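PDB 1DX5: thrombomodulin from Homo sapiens, which acts, here through a fragment of EGF-like domains 4 to 6, as the endothelial cofactor for thrombin activation of protein C, initiating an anticoagulant pathway. Local coordinates for residues 10-15 / 24-29; 49-55 / 75-79. All blocks are in the same frame, centred on the assembly; numbering follows the deposited sequence.

Interaction 1 (10-15 / 24-29); sequences ANCEYQ and YLCVCA
The disulfide between Cys12 SG and Cys26 SG (2.0 Å, chi3 -81°) ties the loop leading into the β-hairpin of EGF-like domain 4 to the hairpin's second strand, 24-27; with Cys7-Cys16 and Cys28-Cys42 it belongs to the three disulfides characteristic of the EGF fold. Beyond the disulfide, Gln15 and Val27 form an antiparallel hydrogen-bonded pair. Gln15 N gives its hydrogen to Val27 O (3.2 Å), and Val27 N returns a bond of 3.0 Å to Gln15 O, reaching that carbonyl from above its plane rather than on a lone pair. Gln15 O also receives a CA-H...O contact from Cys26. Val27 O has a second donor: water 1 bonds to it and accepts from Tyr14 N at 2.9 Å, so one water bridges the two backbones where the chain turns into the strand. The same carbonyl lies at the edge of the Tyr14 ring, near its plane.

Swung anti to the backbone N (chi1 -168°), the Tyr14 ring runs along residues 27-29, and Ala29 CB sits over one face in a CH-pi contact. At the other end, the sulfur of Cys26 lies at the edge of the Tyr24 ring. The phenol of Tyr24 is satisfied by a hydrogen bond with His40 NE2, and Glu13 OE1 by Cys42 N, both partners lying outside the two segments. Over one face of Tyr24 the methyl carbon of Ala10, CB, makes a CH-pi contact, standing 3.8 Å from the ring centroid and 17° off its normal.

Interaction 2 (49-55 / 75-79); sequences TACPADC and FICTD. With CA (calcium ion), chain N.
The Phe75 ring meets the sulfur of Cys55 obliquely, SG lying 5.3 Å from the ring centroid and 51° off its normal, while Phe75 CB makes the nearer apolar touch on that sulfur. The other flat group, the carboxylate of Asp79 at the far end, turns from strand 50-55 to the calcium ion, which OD1 binds at 2.4 Å and OD2 more loosely at 2.9 Å. Water 3 and atoms of Ile80, Glu82, Asn95, Leu96 and Thr99 complete the site, and Gly98 N donates a hydrogen bond to Asp79 OD1.

Between these ends, strands 50-55 and 76-79 run antiparallel as the central pair of the sheet of EGF-like domain 5. Cys51 and Cys77 form the hydrogen-bonded pair: Cys77 N reaches Cys51 O at 2.8 Å, almost in line with the carbonyl, and Cys51 N donates to Cys77 O within its carbonyl plane. Beyond the last bridge, Ala53 N donates to Phe75 O, which also takes a weak bond from water 2, itself bonded to Ala53 O. Ala50 CB, on the face it shares with Thr78, packs 3.5 Å from Ile76 CG2, a branch held anti to the backbone N. From the other face Cys77 SG, on its way to the disulfide with Cys65, presses against Ala53 CB at 3.4 Å. Phe75 and Ile76 both oppose Asp72, a G1 beta bulge at the start of strand 76-79.

Thr49 O closes the ladder, accepting Asp79 N (2.8 Å) and a weak bond from Thr78 OG1. The backbone of the calcium ligand is thus tied to domain 5 while its carboxylate serves the ion, an arrangement consistent with the domain 5 sheet helping to position this ligand of the domain 6 calcium site.

How the interactions relate
Interactions 1 and 2 follow one another along the chain, in EGF-like domains 4 and 5, with centres 23 Å apart and no touch between them. Interaction 1 is a surface contact: a short hairpin's bonding is supplemented by a bridging water, CH-pi contacts of two alanine methyls on tyrosine faces, and a disulfide that crosses directly between its segments. Interaction 2 is partly buried and rests on a longer backbone ladder in a four-stranded sheet; its three cystines lead instead to residues outside the pair. The buried surface is almost equal, about 405 Å² each. Calcium enters the second contact alone, where domain 5 gives way to domain 6.

Interaction 1 (10-15 / 24-29)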
# COMPACT_ATOMS: atom_id res chain seq x y z
N ALA E 10 36.00 -13.99 20.99
CA ALA E 10 35.19 -13.20 20.06
C ALA E 10 33.72 -13.57 20.10
O ALA E 10 33.35 -14.70 20.40
CB ALA E 10 35.74 -13.34 18.64
N ASN E 11 32.88 -12.60 19.78
CA ASN E 11 31.44 -12.80 19.76
C ASN E 11 30.89 -12.38 18.39
O ASN E 11 30.20 -11.36 18.27
CB ASN E 11 30.80 -11.97 20.88
CG ASN E 11 29.29 -12.41 21.20
OD1 ASN E 11 28.91 -13.47 20.67
ND2 ASN E 11 28.53 -11.66 22.01
N CYS E 12 31.24 -13.14 17.36
CA CYS E 12 30.78 -12.86 16.01
C CYS E 12 29.47 -13.59 15.74
O CYS E 12 29.27 -14.72 16.20
CB CYS E 12 31.81 -13.30 14.97
SG CYS E 12 33.46 -12.56 15.17
N GLU E 13 28.61 -12.96 14.95
CA GLU E 13 27.33 -13.56 14.60
C GLU E 13 27.51 -14.80 13.74
O GLU E 13 26.79 -15.79 13.90
CB GLU E 13 26.48 -12.56 13.82
CG GLU E 13 25.20 -13.17 13.25
CD GLU E 13 24.48 -12.20 12.21
OE1 GLU E 13 24.37 -11.00 12.51
OE2 GLU E 13 24.09 -12.67 11.13
N TYR E 14 28.43 -14.72 12.79
CA TYR E 14 28.65 -15.84 11.90
C TYR E 14 29.97 -16.57 12.15
O TYR E 14 29.98 -17.64 12.75
CB TYR E 14 28.48 -15.41 10.44
CG TYR E 14 28.42 -16.59 9.48
CD1 TYR E 14 27.31 -17.45 9.46
CD2 TYR E 14 29.49 -16.88 8.64
CE1 TYR E 14 27.28 -18.58 8.62
CE2 TYR E 14 29.48 -17.99 7.81
CZ TYR E 14 28.37 -18.84 7.80
OH TYR E 14 28.36 -19.91 6.95
N GLN E 15 31.09 -16.01 11.70
CA GLN E 15 32.40 -16.60 11.91
C GLN E 15 33.42 -15.57 12.34
O GLN E 15 33.18 -14.37 12.26
CB GLN E 15 32.92 -17.30 10.65
CG GLN E 15 32.23 -18.64 10.35
CD GLN E 15 32.70 -19.25 8.94
OE1 GLN E 15 32.35 -20.41 8.70
NE2 GLN E 15 33.42 -18.50 8.10
N TYR E 24 41.35 -10.00 15.62
CA TYR E 24 40.56 -10.87 14.78
C TYR E 24 39.59 -10.04 13.95
O TYR E 24 39.54 -8.81 14.06
CB TYR E 24 39.75 -11.85 15.63
CG TYR E 24 38.74 -11.16 16.51
CD1 TYR E 24 37.42 -10.95 16.07
CD2 TYR E 24 39.10 -10.67 17.78
CE1 TYR E 24 36.50 -10.28 16.86
CE2 TYR E 24 38.17 -9.99 18.58
CZ TYR E 24 36.88 -9.80 18.11
OH TYR E 24 35.96 -9.13 18.89
N LEU E 25 38.76 -10.73 13.20
CA LEU E 25 37.80 -10.05 12.38
C LEU E 25 36.58 -10.94 12.22
O LEU E 25 36.69 -12.13 11.92
CB LEU E 25 38.45 -9.72 11.04
CG LEU E 25 37.91 -8.63 10.11
CD1 LEU E 25 36.70 -9.18 9.44
CD2 LEU E 25 37.60 -7.34 10.86
N CYS E 26 35.42 -10.36 12.50
CA CYS E 26 34.16 -11.06 12.35
C CYS E 26 33.82 -11.02 10.86
O CYS E 26 33.81 -9.94 10.25
CB CYS E 26 33.06 -10.35 13.13
SG CYS E 26 33.13 -10.57 14.92
N VAL E 27 33.54 -12.19 10.28
CA VAL E 27 33.19 -12.30 8.88
C VAL E 27 31.85 -12.99 8.69
O VAL E 27 31.25 -13.53 9.65
CB VAL E 27 34.32 -13.02 8.04
CG1 VAL E 27 35.60 -12.13 7.97
CG2 VAL E 27 34.68 -14.36 8.68
N CYS E 28 31.39 -12.98 7.44
CA CYS E 28 30.11 -13.56 7.11
C CYS E 28 30.20 -14.58 6.00
O CYS E 28 31.27 -14.84 5.45
CB CYS E 28 29.15 -12.43 6.73
SG CYS E 28 29.10 -11.13 7.99
N ALA E 29 29.06 -15.21 5.71
CA ALA E 29 28.97 -16.20 4.64
C ALA E 29 29.03 -15.47 3.31
O ALA E 29 28.81 -14.25 3.26
CB ALA E 29 27.66 -16.97 4.75
O HOH W 1 30.15 -12.53 12.08

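Interaction 2 (49-55 / 75-79)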
# COMPACT_ATOMS: atom_id res chain seq x y z
N THR E 49 21.47 -8.79 -11.08
CA THR E 49 20.06 -8.52 -11.34
C THR E 49 19.20 -9.03 -10.17
O THR E 49 18.25 -8.40 -9.74
CB THR E 49 19.61 -9.21 -12.67
OG1 THR E 49 20.12 -8.46 -13.79
CG2 THR E 49 18.08 -9.29 -12.77
N ALA E 50 19.57 -10.18 -9.64
CA ALA E 50 18.84 -10.77 -8.53
C ALA E 50 19.73 -11.74 -7.76
O ALA E 50 20.74 -12.21 -8.27
CB ALA E 50 17.61 -11.49 -9.04
N CYS E 51 19.37 -11.94 -6.49
CA CYS E 51 20.06 -12.87 -5.59
C CYS E 51 18.94 -13.34 -4.66
O CYS E 51 17.95 -12.63 -4.47
CB CYS E 51 21.12 -12.15 -4.72
SG CYS E 51 22.56 -11.39 -5.55
N PRO E 52 19.05 -14.56 -4.11
CA PRO E 52 18.01 -15.06 -3.20
C PRO E 52 17.89 -14.13 -1.99
O PRO E 52 18.88 -13.58 -1.53
CB PRO E 52 18.57 -16.42 -2.76
CG PRO E 52 19.35 -16.85 -3.98
CD PRO E 52 20.07 -15.59 -4.37
N ALA E 53 16.68 -13.91 -1.51
CA ALA E 53 16.47 -13.05 -0.35
C ALA E 53 16.96 -13.68 0.94
O ALA E 53 17.10 -14.90 1.04
CB ALA E 53 14.98 -12.69 -0.21
N ASP E 54 17.25 -12.84 1.92
CA ASP E 54 17.70 -13.34 3.20
C ASP E 54 16.44 -13.59 4.03
O ASP E 54 15.90 -12.65 4.63
CB ASP E 54 18.61 -12.30 3.85
CG ASP E 54 19.04 -12.70 5.31
OD1 ASP E 54 19.06 -13.91 5.61
OD2 ASP E 54 19.33 -11.79 6.10
N CYS E 55 15.96 -14.83 4.03
CA CYS E 55 14.76 -15.18 4.79
C CYS E 55 15.02 -15.92 6.10
O CYS E 55 15.91 -16.77 6.18
CB CYS E 55 13.81 -16.01 3.92
SG CYS E 55 13.49 -15.26 2.30
N PHE E 75 10.90 -15.67 -3.67
CA PHE E 75 11.66 -15.08 -2.56
C PHE E 75 13.05 -14.66 -3.02
O PHE E 75 14.08 -14.99 -2.42
CB PHE E 75 11.72 -16.04 -1.37
CG PHE E 75 10.37 -16.43 -0.83
CD1 PHE E 75 9.67 -15.56 -0.02
CD2 PHE E 75 9.80 -17.65 -1.15
CE1 PHE E 75 8.41 -15.92 0.48
CE2 PHE E 75 8.55 -18.02 -0.67
CZ PHE E 75 7.86 -17.14 0.15
N ILE E 76 13.07 -13.89 -4.11
CA ILE E 76 14.31 -13.41 -4.68
C ILE E 76 14.33 -11.90 -4.66
O ILE E 76 13.32 -11.26 -4.89
CB ILE E 76 14.48 -13.88 -6.14
CG1 ILE E 76 14.44 -15.41 -6.19
CG2 ILE E 76 15.81 -13.43 -6.70
CD1 ILE E 76 14.39 -15.96 -7.58
N CYS E 77 15.49 -11.33 -4.37
CA CYS E 77 15.66 -9.89 -4.34
C CYS E 77 16.11 -9.47 -5.73
O CYS E 77 17.14 -9.92 -6.22
CB CYS E 77 16.72 -9.51 -3.32
SG CYS E 77 16.27 -9.90 -1.61
N THR E 78 15.33 -8.60 -6.36
CA THR E 78 15.66 -8.13 -7.70
C THR E 78 15.99 -6.62 -7.67
O THR E 78 15.46 -5.87 -6.86
CB THR E 78 14.52 -8.45 -8.70
OG1 THR E 78 14.92 -8.08 -10.03
CG2 THR E 78 13.27 -7.70 -8.34
N ASP E 79 16.91 -6.21 -8.54
CA ASP E 79 17.33 -4.81 -8.59
C ASP E 79 16.24 -3.84 -9.04
O ASP E 79 15.46 -4.12 -9.96
CB ASP E 79 18.55 -4.68 -9.51
CG ASP E 79 19.05 -3.16 -9.67
OD1 ASP E 79 19.39 -2.51 -8.65
OD2 ASP E 79 19.09 -2.68 -10.81
CA CA N . 19.45 -0.22 -9.38
O HOH W 2 15.98 -16.99 -0.37
O HOH W 3 19.12 -0.23 -6.98